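Local coordinates for gamma-glutamyltranspeptidase (Streptomyces lincolnensis, PDB 6J3I), which is an LmbA-like homologue of gamma-glutamyltranspeptidase, of the N-terminal nucleophile clan, and probably acts on amide bonds as its relatives do, at residues Arg73-Gln78 against Ala255-Pro260; Ala261-Asn266 against Gln285-Pro290; Gly274-Gly279 against Gly476-Thr481; Leu305-Lys310 against Lys347-Leu352. The protein carries 1 engineered substitution. One frame throughout, in Å; residues are numbered along the deposited sequence.

In the fold
Following the chain from the N terminus, interaction 1 pairs strand 73-77 with the start of strand 256-265, closing a long, mostly helical excursion of 176 residues. The same strand runs on into interaction 2, where its far end meets helix 280-288 after a short loop that holds strand 268-272. Interaction 3 starts within that short loop and closes only at 476-481, so interactions 2 and 3 cross; interaction 4, joining helix 299-319 to a later loop, falls wholly inside the span of interaction 3. Interaction 1 touches interaction 3 through Glu258, and interaction 2 touches interaction 4 where helices 280-288 and 299-319 pack together. Sheet, helical layer and central loops are thereby tied together.

Interaction 1 (Arg73-Gln78 against Ala255-Pro260); sequences RVLCGQ and ATYEAP
Val74 to Cys76 and Thr256 to Glu258 are neighbouring antiparallel strands in the beta core of the Ntn-hydrolase fold. Val74 opposite Glu258 and Cys76 opposite Thr256 are hydrogen-bonded pairs, with the non-hydrogen-bonded pair Leu75 and Tyr257 between them. Val74 N reaches Glu258 O at 2.8 Å, and Glu258 N returns to Val74 O at 2.9 Å. Cys76 N to Thr256 O is 2.7 Å and nearly straight (168° at the hydrogen), but Thr256 N to Cys76 O, at 3.4 Å, is weak. Leu75 CD1 hangs over one face of the Tyr257 ring, 4.2 Å from its centroid, in a CH-pi contact. On the other side of the strands Val74 CG2 packs against Pro260 CB at 4.0 Å. Arg73 sets out away from the partner strand, yet the bend at chi2 (80°) brings one face of its guanidinium over Glu258 CA and C, with NH1 3.5 Å from Glu258 C. Helix 111-122 lies against the Leu75 and Tyr257 side: Leu117 and Leu118 touch Leu75, and Asp121 hydrogen-bonds the tyrosine hydroxyl. Along the other edge of strand 73-77, strand 61-66 continues the backbone pairing through Ile63 and Leu65.

Interaction 2 (Ala261-Asn266 against Gln285-Pro290); sequences ATYDWN and QLALLP
The CA atoms nearest each other across the contact are those of Trp265 and Leu286, 6.9 Å apart, and no hydrogen bond joins strand to helix; the strand contributes its side chains, which meet both side-chain and backbone atoms of the helix. Tyr263 does most of the reaching. With CG anti to the backbone N (chi1 -173°), its ring extends toward the helix and slides past Leu286 in the opposite direction, CD2 lying 3.7 Å from Leu286 CB. Farther out the ring passes the Ala287 backbone obliquely: CE2 comes within 3.3 Å of Ala287 N, and the phenol end rests against the methyl, OH to Ala287 CB being 3.3 Å. Two residues along the strand, Trp265 crosses Leu286 at about a right angle, its CB 4.1 Å from Leu286 CG. The indole also reaches Leu289, Trp265 NE1 to Leu289 CD1 4.3 Å, a looser touch than that of the tyrosine. Both aromatic residues thus meet Leu286 from the strand side, Tyr263 at CB and Trp265 at CG. An alanine in place of Tyr263 would probably open a gap beside Leu286 CB and Ala287, leaving the Ala287 methyl without its phenol partner. Strand 268-272 pairs with this strand through the backbones of Tyr263 and Val270, and Val270 also touches Leu286. Helix 506-519 packs alongside, with Leu511 on Leu286, and Leu515 and Ala518 on Trp265. Arg341 of helix 334-341 bonds the carbonyls of Ala287 and Leu288, while Leu289 meets Leu305 of helix 299-319.

Interaction 3 (Gly274-Gly279 against Gly476-Thr481); sequences GPWSQG and GRRPRT
Trp276 and Arg478 form the tight centre of this meeting of two loops. The guanidinium lies flat on the five-membered ring of the indole, centres 3.5 Å apart and planes at 26°, a stacked cation-pi pair. With CG between the backbone N and carbonyl carbon (chi1 53°), the indole turns one face to Arg478 and the opposite one to Gly274 O and Ser277 CB. Alongside, the backbones lock together: Thr481 N bonds Trp276 O at 3.1 Å, and Gln278 N bonds Thr481 O at 2.9 Å, bridging Ser277 to Thr481. Thr481 CG2 fills in beside them, 3.7 Å from Ser277 CB. Within 274-279, a type I turn is fastened at Gly274 O, which Ser277 N and Ser277 OG approach from opposite faces of its plane; Ser277 OG also accepts from Gly279 N, an ST turn. The other end is loose: Gly476 and Arg477 run out to the exposed surface and make no contact with 274-279. Trp276 NE1 and Arg478 NH1, both donors, do not bond each other but share Glu258 of strand 256-265, which takes NE1 on OE1 and NH1 on OE2. Replacing Trp276 by an alanine would probably leave the Arg478 guanidinium without its platform and Glu258 OE1 without that donor. With Asp322 bridging NH2 as well, the arginine has two acidic partners, which with the indole are likely to fix its rotation and balance its charge.

Interaction 4 (Leu305-Lys310 against Lys347-Leu352); sequences LVEGCK and KASHEL
The carboxylate of Glu307 is gripped at both oxygens, by the loop at one and by its own helix at the other. Ser349 N donates to OE2 at 3.0 Å with 161° at the hydrogen, arriving from above the carboxylate plane rather than within it. Lys310 NZ makes a salt bridge to OE1 at 2.7 Å, on the syn side. A bend at chi2 (-53°) curls the glutamate toward the loop, where OE1 also comes 3.6 Å from Ala348 CB and OE2 lies 3.2 Å from Ser349 CB. Lys310 runs alongside, bent at chi2 and chi3, and its NZ stands 3.1 Å from Ser349 O. The ammonium would be expected to steady the negative charge of the glutamate, itself buried together with the lysine. His576 packs on both Glu307 and Ala348, and the loop has further ties: Ala348 hydrogen-bonds through its backbone with Arg574, and His350 NE2 bonds Gly575 O. Glu307 and Lys310, three residues apart on one turn, form a classic i to i+3 helix salt bridge; here the acid serves in addition as a side-chain acceptor for a backbone N-H, fastening an irregular loop to helix 299-319 in the helical part of the fold.

Interaction 1 (Arg73-Gln78 against Ala255-Pro260)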
loop_
_atom_site.group_PDB
_atom_site.type_symbol
_atom_site.label_atom_id
_atom_site.label_comp_id
_atom_site.label_asym_id
_atom_site.label_seq_id
_atom_site.Cartn_x
_atom_site.Cartn_y
_atom_site.Cartn_z
ATOM N N ARG A 73 -15.105 -3.892 7.800
ATOM C CA ARG A 73 -15.435 -4.008 6.387
ATOM C C ARG A 73 -14.284 -3.499 5.521
ATOM O O ARG A 73 -13.565 -2.575 5.906
ATOM C CB ARG A 73 -16.725 -3.233 6.111
ATOM C CG ARG A 73 -17.494 -3.695 4.890
ATOM C CD ARG A 73 -18.352 -4.936 5.119
ATOM N NE ARG A 73 -19.254 -5.107 3.969
ATOM C CZ ARG A 73 -19.633 -6.260 3.407
ATOM N NH1 ARG A 73 -19.221 -7.449 3.859
ATOM N NH2 ARG A 73 -20.445 -6.214 2.356
ATOM N N VAL A 74 -14.101 -4.141 4.368
ATOM C CA VAL A 74 -13.087 -3.750 3.385
ATOM C C VAL A 74 -13.777 -2.932 2.299
ATOM O O VAL A 74 -14.862 -3.288 1.850
ATOM C CB VAL A 74 -12.384 -4.989 2.767
ATOM C CG1 VAL A 74 -11.516 -4.626 1.563
ATOM C CG2 VAL A 74 -11.535 -5.692 3.818
ATOM N N LEU A 75 -13.150 -1.837 1.890
ATOM C CA LEU A 75 -13.558 -1.109 0.693
ATOM C C LEU A 75 -12.438 -1.222 -0.329
ATOM O O LEU A 75 -11.343 -0.670 -0.144
ATOM C CB LEU A 75 -13.887 0.355 0.998
ATOM C CG LEU A 75 -14.284 1.282 -0.168
ATOM C CD1 LEU A 75 -15.217 0.659 -1.196
ATOM C CD2 LEU A 75 -14.923 2.544 0.397
ATOM N N CYS A 76 -12.742 -1.940 -1.410
ATOM C CA CYS A 76 -11.768 -2.306 -2.419
ATOM C C CYS A 76 -11.669 -1.238 -3.479
ATOM O O CYS A 76 -12.513 -1.166 -4.376
ATOM C CB CYS A 76 -12.149 -3.616 -3.087
ATOM S SG CYS A 76 -11.064 -3.984 -4.482
ATOM N N GLY A 77 -10.624 -0.421 -3.381
ATOM C CA GLY A 77 -10.291 0.539 -4.431
ATOM C C GLY A 77 -9.129 0.097 -5.303
ATOM O O GLY A 77 -8.383 0.942 -5.817
ATOM N N GLN A 78 -8.956 -1.218 -5.449
ATOM C CA GLN A 78 -8.004 -1.777 -6.392
ATOM C C GLN A 78 -8.760 -2.046 -7.679
ATOM O O GLN A 78 -9.654 -2.888 -7.725
ATOM C CB GLN A 78 -7.366 -3.064 -5.847
ATOM C CG GLN A 78 -6.398 -3.751 -6.812
ATOM C CD GLN A 78 -5.187 -2.898 -7.143
ATOM O OE1 GLN A 78 -4.324 -2.699 -6.305
ATOM N NE2 GLN A 78 -5.129 -2.381 -8.366
ATOM N N ALA A 255 -15.676 0.846 -7.192
ATOM C CA ALA A 255 -15.128 0.297 -5.960
ATOM C C ALA A 255 -16.240 -0.467 -5.259
ATOM O O ALA A 255 -17.400 -0.050 -5.308
ATOM C CB ALA A 255 -14.604 1.400 -5.069
ATOM N N THR A 256 -15.869 -1.578 -4.624
ATOM C CA THR A 256 -16.805 -2.496 -3.969
ATOM C C THR A 256 -16.461 -2.751 -2.498
ATOM O O THR A 256 -15.307 -2.629 -2.084
ATOM C CB THR A 256 -16.811 -3.868 -4.668
ATOM O OG1 THR A 256 -15.458 -4.278 -4.925
ATOM C CG2 THR A 256 -17.585 -3.805 -5.976
ATOM N N TYR A 257 -17.481 -3.123 -1.728
ATOM C CA TYR A 257 -17.324 -3.562 -0.341
ATOM C C TYR A 257 -17.160 -5.067 -0.254
ATOM O O TYR A 257 -17.680 -5.806 -1.086
ATOM C CB TYR A 257 -18.549 -3.170 0.479
ATOM C CG TYR A 257 -18.638 -1.690 0.744
ATOM C CD1 TYR A 257 -17.786 -1.070 1.659
ATOM C CD2 TYR A 257 -19.565 -0.899 0.075
ATOM C CE1 TYR A 257 -17.863 0.297 1.903
ATOM C CE2 TYR A 257 -19.646 0.466 0.310
ATOM C CZ TYR A 257 -18.797 1.062 1.228
ATOM O OH TYR A 257 -18.891 2.415 1.467
ATOM N N GLU A 258 -16.441 -5.521 0.760
ATOM C CA GLU A 258 -16.401 -6.947 1.056
ATOM C C GLU A 258 -15.968 -7.200 2.492
ATOM O O GLU A 258 -15.465 -6.305 3.172
ATOM C CB GLU A 258 -15.524 -7.721 0.051
ATOM C CG GLU A 258 -14.407 -6.922 -0.598
ATOM C CD GLU A 258 -13.497 -7.775 -1.455
ATOM O OE1 GLU A 258 -12.658 -8.507 -0.895
ATOM O OE2 GLU A 258 -13.612 -7.709 -2.690
ATOM N N ALA A 259 -16.201 -8.427 2.942
ATOM C CA ALA A 259 -15.777 -8.881 4.254
ATOM C C ALA A 259 -14.262 -8.963 4.268
ATOM O O ALA A 259 -13.648 -9.232 3.235
ATOM C CB ALA A 259 -16.364 -10.250 4.562
ATOM N N PRO A 260 -13.646 -8.730 5.433
ATOM C CA PRO A 260 -12.210 -8.926 5.513
ATOM C C PRO A 260 -11.854 -10.396 5.551
ATOM O O PRO A 260 -12.713 -11.238 5.781
ATOM C CB PRO A 260 -11.843 -8.271 6.844
ATOM C CG PRO A 260 -13.082 -8.362 7.656
ATOM C CD PRO A 260 -14.194 -8.164 6.676
#

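Interaction 2 (Ala261-Asn266 against Gln285-Pro290)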
loop_
_atom_site.group_PDB
_atom_site.type_symbol
_atom_site.label_atom_id
_atom_site.label_comp_id
_atom_site.label_asym_id
_atom_site.label_seq_id
_atom_site.Cartn_x
_atom_site.Cartn_y
_atom_site.Cartn_z
ATOM N N ALA A 261 -10.586 -10.691 5.302
ATOM C CA ALA A 261 -9.993 -11.936 5.741
ATOM C C ALA A 261 -9.538 -11.656 7.159
ATOM O O ALA A 261 -8.940 -10.613 7.418
ATOM C CB ALA A 261 -8.817 -12.315 4.867
ATOM N N THR A 262 -9.839 -12.584 8.065
ATOM C CA THR A 262 -9.549 -12.441 9.495
ATOM C C THR A 262 -8.847 -13.696 10.000
ATOM O O THR A 262 -8.995 -14.766 9.415
ATOM C CB THR A 262 -10.836 -12.235 10.327
ATOM O OG1 THR A 262 -11.603 -13.444 10.332
ATOM C CG2 THR A 262 -11.701 -11.109 9.765
ATOM N N TYR A 263 -8.090 -13.557 11.083
ATOM C CA TYR A 263 -7.492 -14.699 11.780
ATOM C C TYR A 263 -7.327 -14.408 13.270
ATOM O O TYR A 263 -6.622 -13.469 13.655
ATOM C CB TYR A 263 -6.133 -15.074 11.188
ATOM C CG TYR A 263 -5.581 -16.355 11.772
ATOM C CD1 TYR A 263 -6.217 -17.571 11.521
ATOM C CD2 TYR A 263 -4.440 -16.362 12.583
ATOM C CE1 TYR A 263 -5.741 -18.757 12.053
ATOM C CE2 TYR A 263 -3.950 -17.550 13.120
ATOM C CZ TYR A 263 -4.613 -18.745 12.852
ATOM O OH TYR A 263 -4.172 -19.946 13.352
ATOM N N ASP A 264 -7.973 -15.231 14.094
ATOM C CA ASP A 264 -7.866 -15.148 15.547
ATOM C C ASP A 264 -6.524 -15.704 16.020
ATOM O O ASP A 264 -6.121 -16.800 15.637
ATOM C CB ASP A 264 -9.004 -15.923 16.214
ATOM C CG ASP A 264 -10.388 -15.333 15.919
ATOM O OD1 ASP A 264 -10.511 -14.246 15.306
ATOM O OD2 ASP A 264 -11.376 -15.984 16.317
ATOM N N TRP A 265 -5.833 -14.927 16.849
ATOM C CA TRP A 265 -4.558 -15.342 17.445
ATOM C C TRP A 265 -4.416 -14.719 18.820
ATOM O O TRP A 265 -4.514 -13.498 18.963
ATOM C CB TRP A 265 -3.363 -14.937 16.570
ATOM C CG TRP A 265 -2.023 -15.164 17.235
ATOM C CD1 TRP A 265 -1.301 -16.328 17.273
ATOM C CD2 TRP A 265 -1.254 -14.196 17.958
ATOM N NE1 TRP A 265 -0.128 -16.140 17.977
ATOM C CE2 TRP A 265 -0.081 -14.842 18.413
ATOM C CE3 TRP A 265 -1.451 -12.843 18.282
ATOM C CZ2 TRP A 265 0.896 -14.181 19.164
ATOM C CZ3 TRP A 265 -0.485 -12.190 19.030
ATOM C CH2 TRP A 265 0.677 -12.862 19.463
ATOM N N ASN A 266 -4.211 -15.574 19.820
ATOM C CA ASN A 266 -3.776 -15.176 21.161
ATOM C C ASN A 266 -4.599 -14.038 21.788
ATOM O O ASN A 266 -4.051 -13.109 22.377
ATOM C CB ASN A 266 -2.295 -14.812 21.091
ATOM C CG ASN A 266 -1.693 -14.508 22.445
ATOM O OD1 ASN A 266 -1.664 -15.352 23.335
ATOM N ND2 ASN A 266 -1.215 -13.285 22.604
ATOM N N GLN A 285 1.247 -16.085 8.479
ATOM C CA GLN A 285 2.411 -16.096 9.363
ATOM C C GLN A 285 2.003 -16.279 10.821
ATOM O O GLN A 285 2.731 -16.893 11.590
ATOM C CB GLN A 285 3.223 -14.822 9.202
ATOM C CG GLN A 285 3.917 -14.701 7.864
ATOM C CD GLN A 285 4.464 -13.304 7.651
ATOM O OE1 GLN A 285 5.539 -12.963 8.158
ATOM N NE2 GLN A 285 3.721 -12.480 6.916
ATOM N N LEU A 286 0.849 -15.734 11.189
ATOM C CA LEU A 286 0.295 -15.926 12.527
ATOM C C LEU A 286 -0.005 -17.406 12.763
ATOM O O LEU A 286 0.566 -18.025 13.662
ATOM C CB LEU A 286 -0.958 -15.050 12.735
ATOM C CG LEU A 286 -0.868 -13.770 13.596
ATOM C CD1 LEU A 286 0.539 -13.238 13.823
ATOM C CD2 LEU A 286 -1.748 -12.666 13.024
ATOM N N ALA A 287 -0.856 -17.972 11.913
ATOM C CA ALA A 287 -1.219 -19.398 11.966
ATOM C C ALA A 287 -0.030 -20.369 12.000
ATOM O O ALA A 287 -0.143 -21.469 12.542
ATOM C CB ALA A 287 -2.120 -19.738 10.797
ATOM N N LEU A 288 1.084 -19.954 11.399
ATOM C CA LEU A 288 2.362 -20.691 11.431
ATOM C C LEU A 288 3.047 -20.744 12.782
ATOM O O LEU A 288 3.803 -21.676 13.054
ATOM C CB LEU A 288 3.359 -20.090 10.421
ATOM C CG LEU A 288 3.628 -20.823 9.090
ATOM C CD1 LEU A 288 2.424 -21.563 8.522
ATOM C CD2 LEU A 288 4.156 -19.840 8.057
ATOM N N LEU A 289 2.815 -19.732 13.609
ATOM C CA LEU A 289 3.492 -19.621 14.895
ATOM C C LEU A 289 3.022 -20.703 15.870
ATOM O O LEU A 289 1.821 -21.012 15.923
ATOM C CB LEU A 289 3.241 -18.249 15.515
ATOM C CG LEU A 289 3.719 -17.044 14.707
ATOM C CD1 LEU A 289 3.156 -15.751 15.272
ATOM C CD2 LEU A 289 5.232 -16.985 14.649
ATOM N N PRO A 290 3.967 -21.290 16.635
ATOM C CA PRO A 290 3.553 -22.187 17.706
ATOM C C PRO A 290 2.926 -21.398 18.855
ATOM O O PRO A 290 3.175 -20.190 18.984
ATOM C CB PRO A 290 4.864 -22.851 18.143
ATOM C CG PRO A 290 5.932 -21.891 17.768
ATOM C CD PRO A 290 5.438 -21.177 16.543
#

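Interaction 3 (Gly274-Gly279 against Gly476-Thr481)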
loop_
_atom_site.group_PDB
_atom_site.type_symbol
_atom_site.label_atom_id
_atom_site.label_comp_id
_atom_site.label_asym_id
_atom_site.label_seq_id
_atom_site.Cartn_x
_atom_site.Cartn_y
_atom_site.Cartn_z
ATOM N N GLY A 274 -8.869 -9.244 1.285
ATOM C CA GLY A 274 -8.838 -10.603 0.726
ATOM C C GLY A 274 -7.613 -10.901 -0.134
ATOM O O GLY A 274 -6.807 -10.002 -0.409
ATOM N N PRO A 275 -7.478 -12.156 -0.607
ATOM C CA PRO A 275 -6.241 -12.594 -1.277
ATOM C C PRO A 275 -5.985 -12.049 -2.690
ATOM O O PRO A 275 -4.982 -12.412 -3.307
ATOM C CB PRO A 275 -6.370 -14.113 -1.293
ATOM C CG PRO A 275 -7.835 -14.379 -1.220
ATOM C CD PRO A 275 -8.545 -13.163 -0.706
ATOM N N TRP A 276 -6.871 -11.196 -3.193
ATOM C CA TRP A 276 -6.530 -10.276 -4.291
ATOM C C TRP A 276 -5.460 -9.236 -3.908
ATOM O O TRP A 276 -4.944 -8.525 -4.774
ATOM C CB TRP A 276 -7.776 -9.566 -4.842
ATOM C CG TRP A 276 -8.611 -8.867 -3.825
ATOM C CD1 TRP A 276 -9.690 -9.380 -3.175
ATOM C CD2 TRP A 276 -8.453 -7.525 -3.346
ATOM N NE1 TRP A 276 -10.212 -8.450 -2.309
ATOM C CE2 TRP A 276 -9.477 -7.299 -2.397
ATOM C CE3 TRP A 276 -7.548 -6.495 -3.624
ATOM C CZ2 TRP A 276 -9.623 -6.074 -1.718
ATOM C CZ3 TRP A 276 -7.691 -5.277 -2.952
ATOM C CH2 TRP A 276 -8.727 -5.078 -2.011
ATOM N N SER A 277 -5.182 -9.126 -2.608
ATOM C CA SER A 277 -4.035 -8.412 -2.068
ATOM C C SER A 277 -3.141 -9.418 -1.374
ATOM O O SER A 277 -3.537 -10.563 -1.168
ATOM C CB SER A 277 -4.494 -7.379 -1.039
ATOM O OG SER A 277 -4.818 -7.994 0.212
ATOM N N GLN A 278 -1.957 -8.980 -0.964
ATOM C CA GLN A 278 -1.098 -9.822 -0.120
ATOM C C GLN A 278 -1.578 -9.908 1.333
ATOM O O GLN A 278 -1.029 -10.661 2.097
ATOM C CB GLN A 278 0.371 -9.372 -0.165
ATOM C CG GLN A 278 0.688 -8.024 0.492
ATOM C CD GLN A 278 2.186 -7.749 0.602
ATOM O OE1 GLN A 278 2.631 -6.598 0.525
ATOM N NE2 GLN A 278 2.972 -8.805 0.787
ATOM N N GLY A 279 -2.592 -9.135 1.714
ATOM C CA GLY A 279 -3.112 -9.108 3.091
ATOM C C GLY A 279 -3.108 -10.391 3.900
ATOM O O GLY A 279 -2.630 -10.414 5.044
ATOM N N GLY A 476 -10.760 -7.787 -16.412
ATOM C CA GLY A 476 -11.736 -7.659 -15.325
ATOM C C GLY A 476 -11.305 -8.149 -13.949
ATOM O O GLY A 476 -12.137 -8.290 -13.037
ATOM N N ARG A 477 -10.009 -8.407 -13.792
ATOM C CA ARG A 477 -9.457 -8.939 -12.547
ATOM C C ARG A 477 -8.441 -7.968 -12.003
ATOM O O ARG A 477 -7.661 -7.380 -12.767
ATOM C CB ARG A 477 -8.781 -10.290 -12.783
ATOM C CG ARG A 477 -9.693 -11.466 -12.537
ATOM C CD ARG A 477 -10.887 -11.478 -13.472
ATOM N NE ARG A 477 -12.111 -11.673 -12.705
ATOM C CZ ARG A 477 -12.640 -12.854 -12.401
ATOM N NH1 ARG A 477 -12.077 -13.992 -12.807
ATOM N NH2 ARG A 477 -13.757 -12.896 -11.684
ATOM N N ARG A 478 -8.441 -7.808 -10.681
ATOM C CA ARG A 478 -7.403 -6.989 -10.061
ATOM C C ARG A 478 -6.094 -7.764 -10.063
ATOM O O ARG A 478 -6.085 -8.977 -9.867
ATOM C CB ARG A 478 -7.729 -6.439 -8.660
ATOM C CG ARG A 478 -8.633 -7.228 -7.732
ATOM C CD ARG A 478 -10.090 -6.811 -7.861
ATOM N NE ARG A 478 -10.773 -6.747 -6.570
ATOM C CZ ARG A 478 -11.243 -7.785 -5.868
ATOM N NH1 ARG A 478 -11.855 -7.556 -4.710
ATOM N NH2 ARG A 478 -11.105 -9.040 -6.287
ATOM N N PRO A 479 -4.979 -7.063 -10.306
ATOM C CA PRO A 479 -3.681 -7.700 -10.131
ATOM C C PRO A 479 -3.496 -7.981 -8.656
ATOM O O PRO A 479 -4.092 -7.277 -7.834
ATOM C CB PRO A 479 -2.707 -6.614 -10.586
ATOM C CG PRO A 479 -3.410 -5.341 -10.287
ATOM C CD PRO A 479 -4.852 -5.619 -10.574
ATOM N N ARG A 480 -2.700 -8.982 -8.296
ATOM C CA ARG A 480 -2.482 -9.197 -6.869
ATOM C C ARG A 480 -1.566 -8.098 -6.338
ATOM O O ARG A 480 -0.416 -7.927 -6.761
ATOM C CB ARG A 480 -2.044 -10.610 -6.492
ATOM C CG ARG A 480 -0.567 -10.829 -6.343
ATOM C CD ARG A 480 -0.196 -11.658 -5.141
ATOM N NE ARG A 480 0.880 -12.515 -5.600
ATOM C CZ ARG A 480 2.136 -12.129 -5.831
ATOM N NH1 ARG A 480 2.555 -10.887 -5.586
ATOM N NH2 ARG A 480 2.993 -13.026 -6.299
ATOM N N THR A 481 -2.122 -7.343 -5.410
ATOM C CA THR A 481 -1.555 -6.072 -5.021
ATOM C C THR A 481 -0.851 -6.172 -3.680
ATOM O O THR A 481 -1.299 -6.879 -2.785
ATOM C CB THR A 481 -2.637 -4.968 -5.019
ATOM O OG1 THR A 481 -2.020 -3.708 -4.770
ATOM C CG2 THR A 481 -3.742 -5.210 -3.983
#

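Interaction 4 (Leu305-Lys310 against Lys347-Leu352)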
loop_
_atom_site.group_PDB
_atom_site.type_symbol
_atom_site.label_atom_id
_atom_site.label_comp_id
_atom_site.label_asym_id
_atom_site.label_seq_id
_atom_site.Cartn_x
_atom_site.Cartn_y
_atom_site.Cartn_z
ATOM N N LEU A 305 10.644 -16.190 12.787
ATOM C CA LEU A 305 9.803 -15.270 12.016
ATOM C C LEU A 305 10.209 -15.163 10.554
ATOM O O LEU A 305 9.340 -15.039 9.680
ATOM C CB LEU A 305 9.735 -13.882 12.686
ATOM C CG LEU A 305 8.470 -13.548 13.505
ATOM C CD1 LEU A 305 7.754 -14.750 14.106
ATOM C CD2 LEU A 305 8.781 -12.547 14.613
ATOM N N VAL A 306 11.512 -15.218 10.292
ATOM C CA VAL A 306 12.033 -15.122 8.924
ATOM C C VAL A 306 11.666 -16.360 8.100
ATOM O O VAL A 306 11.203 -16.231 6.963
ATOM C CB VAL A 306 13.556 -14.841 8.931
ATOM C CG1 VAL A 306 14.191 -15.011 7.547
ATOM C CG2 VAL A 306 13.813 -13.431 9.448
ATOM N N GLU A 307 11.873 -17.544 8.678
ATOM C CA GLU A 307 11.548 -18.816 8.019
ATOM C C GLU A 307 10.050 -19.011 7.802
ATOM O O GLU A 307 9.634 -19.518 6.768
ATOM C CB GLU A 307 12.111 -19.990 8.828
ATOM C CG GLU A 307 13.620 -20.081 8.808
ATOM C CD GLU A 307 14.157 -20.087 7.399
ATOM O OE1 GLU A 307 14.957 -19.193 7.064
ATOM O OE2 GLU A 307 13.745 -20.970 6.610
ATOM N N GLY A 308 9.257 -18.608 8.787
ATOM C CA GLY A 308 7.805 -18.582 8.660
ATOM C C GLY A 308 7.298 -17.644 7.569
ATOM O O GLY A 308 6.338 -17.964 6.870
ATOM N N CYS A 309 7.944 -16.493 7.412
ATOM C CA CYS A 309 7.583 -15.552 6.346
ATOM C C CYS A 309 7.849 -16.136 4.950
ATOM O O CYS A 309 7.022 -15.978 4.047
ATOM C CB CYS A 309 8.318 -14.216 6.517
ATOM S SG CYS A 309 8.094 -13.026 5.167
ATOM N N LYS A 310 8.990 -16.804 4.787
ATOM C CA LYS A 310 9.334 -17.508 3.529
ATOM C C LYS A 310 8.269 -18.525 3.131
ATOM O O LYS A 310 7.760 -18.494 2.008
ATOM C CB LYS A 310 10.704 -18.192 3.644
ATOM C CG LYS A 310 11.858 -17.248 3.338
ATOM C CD LYS A 310 12.931 -17.190 4.415
ATOM C CE LYS A 310 14.195 -17.930 4.029
ATOM N NZ LYS A 310 15.345 -17.604 4.921
ATOM N N LYS A 347 18.494 -24.598 10.056
ATOM C CA LYS A 347 19.179 -23.856 9.005
ATOM C C LYS A 347 18.177 -22.977 8.250
ATOM O O LYS A 347 16.968 -23.218 8.287
ATOM C CB LYS A 347 19.898 -24.819 8.051
ATOM C CG LYS A 347 21.328 -24.405 7.753
ATOM C CD LYS A 347 22.269 -24.715 8.915
ATOM C CE LYS A 347 23.467 -23.766 8.985
ATOM N NZ LYS A 347 24.102 -23.405 7.680
ATOM N N ALA A 348 18.696 -21.950 7.582
ATOM C CA ALA A 348 17.866 -20.987 6.859
ATOM C C ALA A 348 17.585 -21.503 5.454
ATOM O O ALA A 348 18.515 -21.841 4.723
ATOM C CB ALA A 348 18.555 -19.634 6.791
ATOM N N SER A 349 16.305 -21.575 5.094
ATOM C CA SER A 349 15.882 -22.016 3.769
ATOM C C SER A 349 16.276 -21.020 2.681
ATOM O O SER A 349 16.110 -19.813 2.839
ATOM C CB SER A 349 14.370 -22.226 3.742
ATOM O OG SER A 349 13.986 -22.926 2.574
ATOM N N HIS A 350 16.814 -21.541 1.586
ATOM C CA HIS A 350 17.112 -20.749 0.393
ATOM C C HIS A 350 16.163 -21.142 -0.748
ATOM O O HIS A 350 16.401 -20.784 -1.893
ATOM C CB HIS A 350 18.578 -20.942 -0.028
ATOM C CG HIS A 350 19.571 -20.267 0.871
ATOM N ND1 HIS A 350 20.576 -19.452 0.391
ATOM C CD2 HIS A 350 19.719 -20.292 2.216
ATOM C CE1 HIS A 350 21.300 -19.006 1.403
ATOM N NE2 HIS A 350 20.800 -19.500 2.522
ATOM N N GLU A 351 15.078 -21.849 -0.428
ATOM C CA GLU A 351 14.146 -22.361 -1.433
ATOM C C GLU A 351 12.790 -21.680 -1.321
ATOM O O GLU A 351 12.445 -21.137 -0.274
ATOM C CB GLU A 351 13.935 -23.874 -1.274
ATOM C CG GLU A 351 15.131 -24.654 -0.748
ATOM C CD GLU A 351 14.977 -26.146 -0.964
ATOM O OE1 GLU A 351 14.538 -26.851 -0.024
ATOM O OE2 GLU A 351 15.278 -26.608 -2.085
ATOM N N LEU A 352 12.028 -21.735 -2.412
ATOM C CA LEU A 352 10.614 -21.396 -2.393
ATOM C C LEU A 352 9.825 -22.694 -2.254
ATOM O O LEU A 352 9.880 -23.547 -3.140
ATOM C CB LEU A 352 10.209 -20.651 -3.669
ATOM C CG LEU A 352 8.923 -19.822 -3.591
ATOM C CD1 LEU A 352 9.045 -18.711 -2.558
ATOM C CD2 LEU A 352 8.603 -19.227 -4.954
#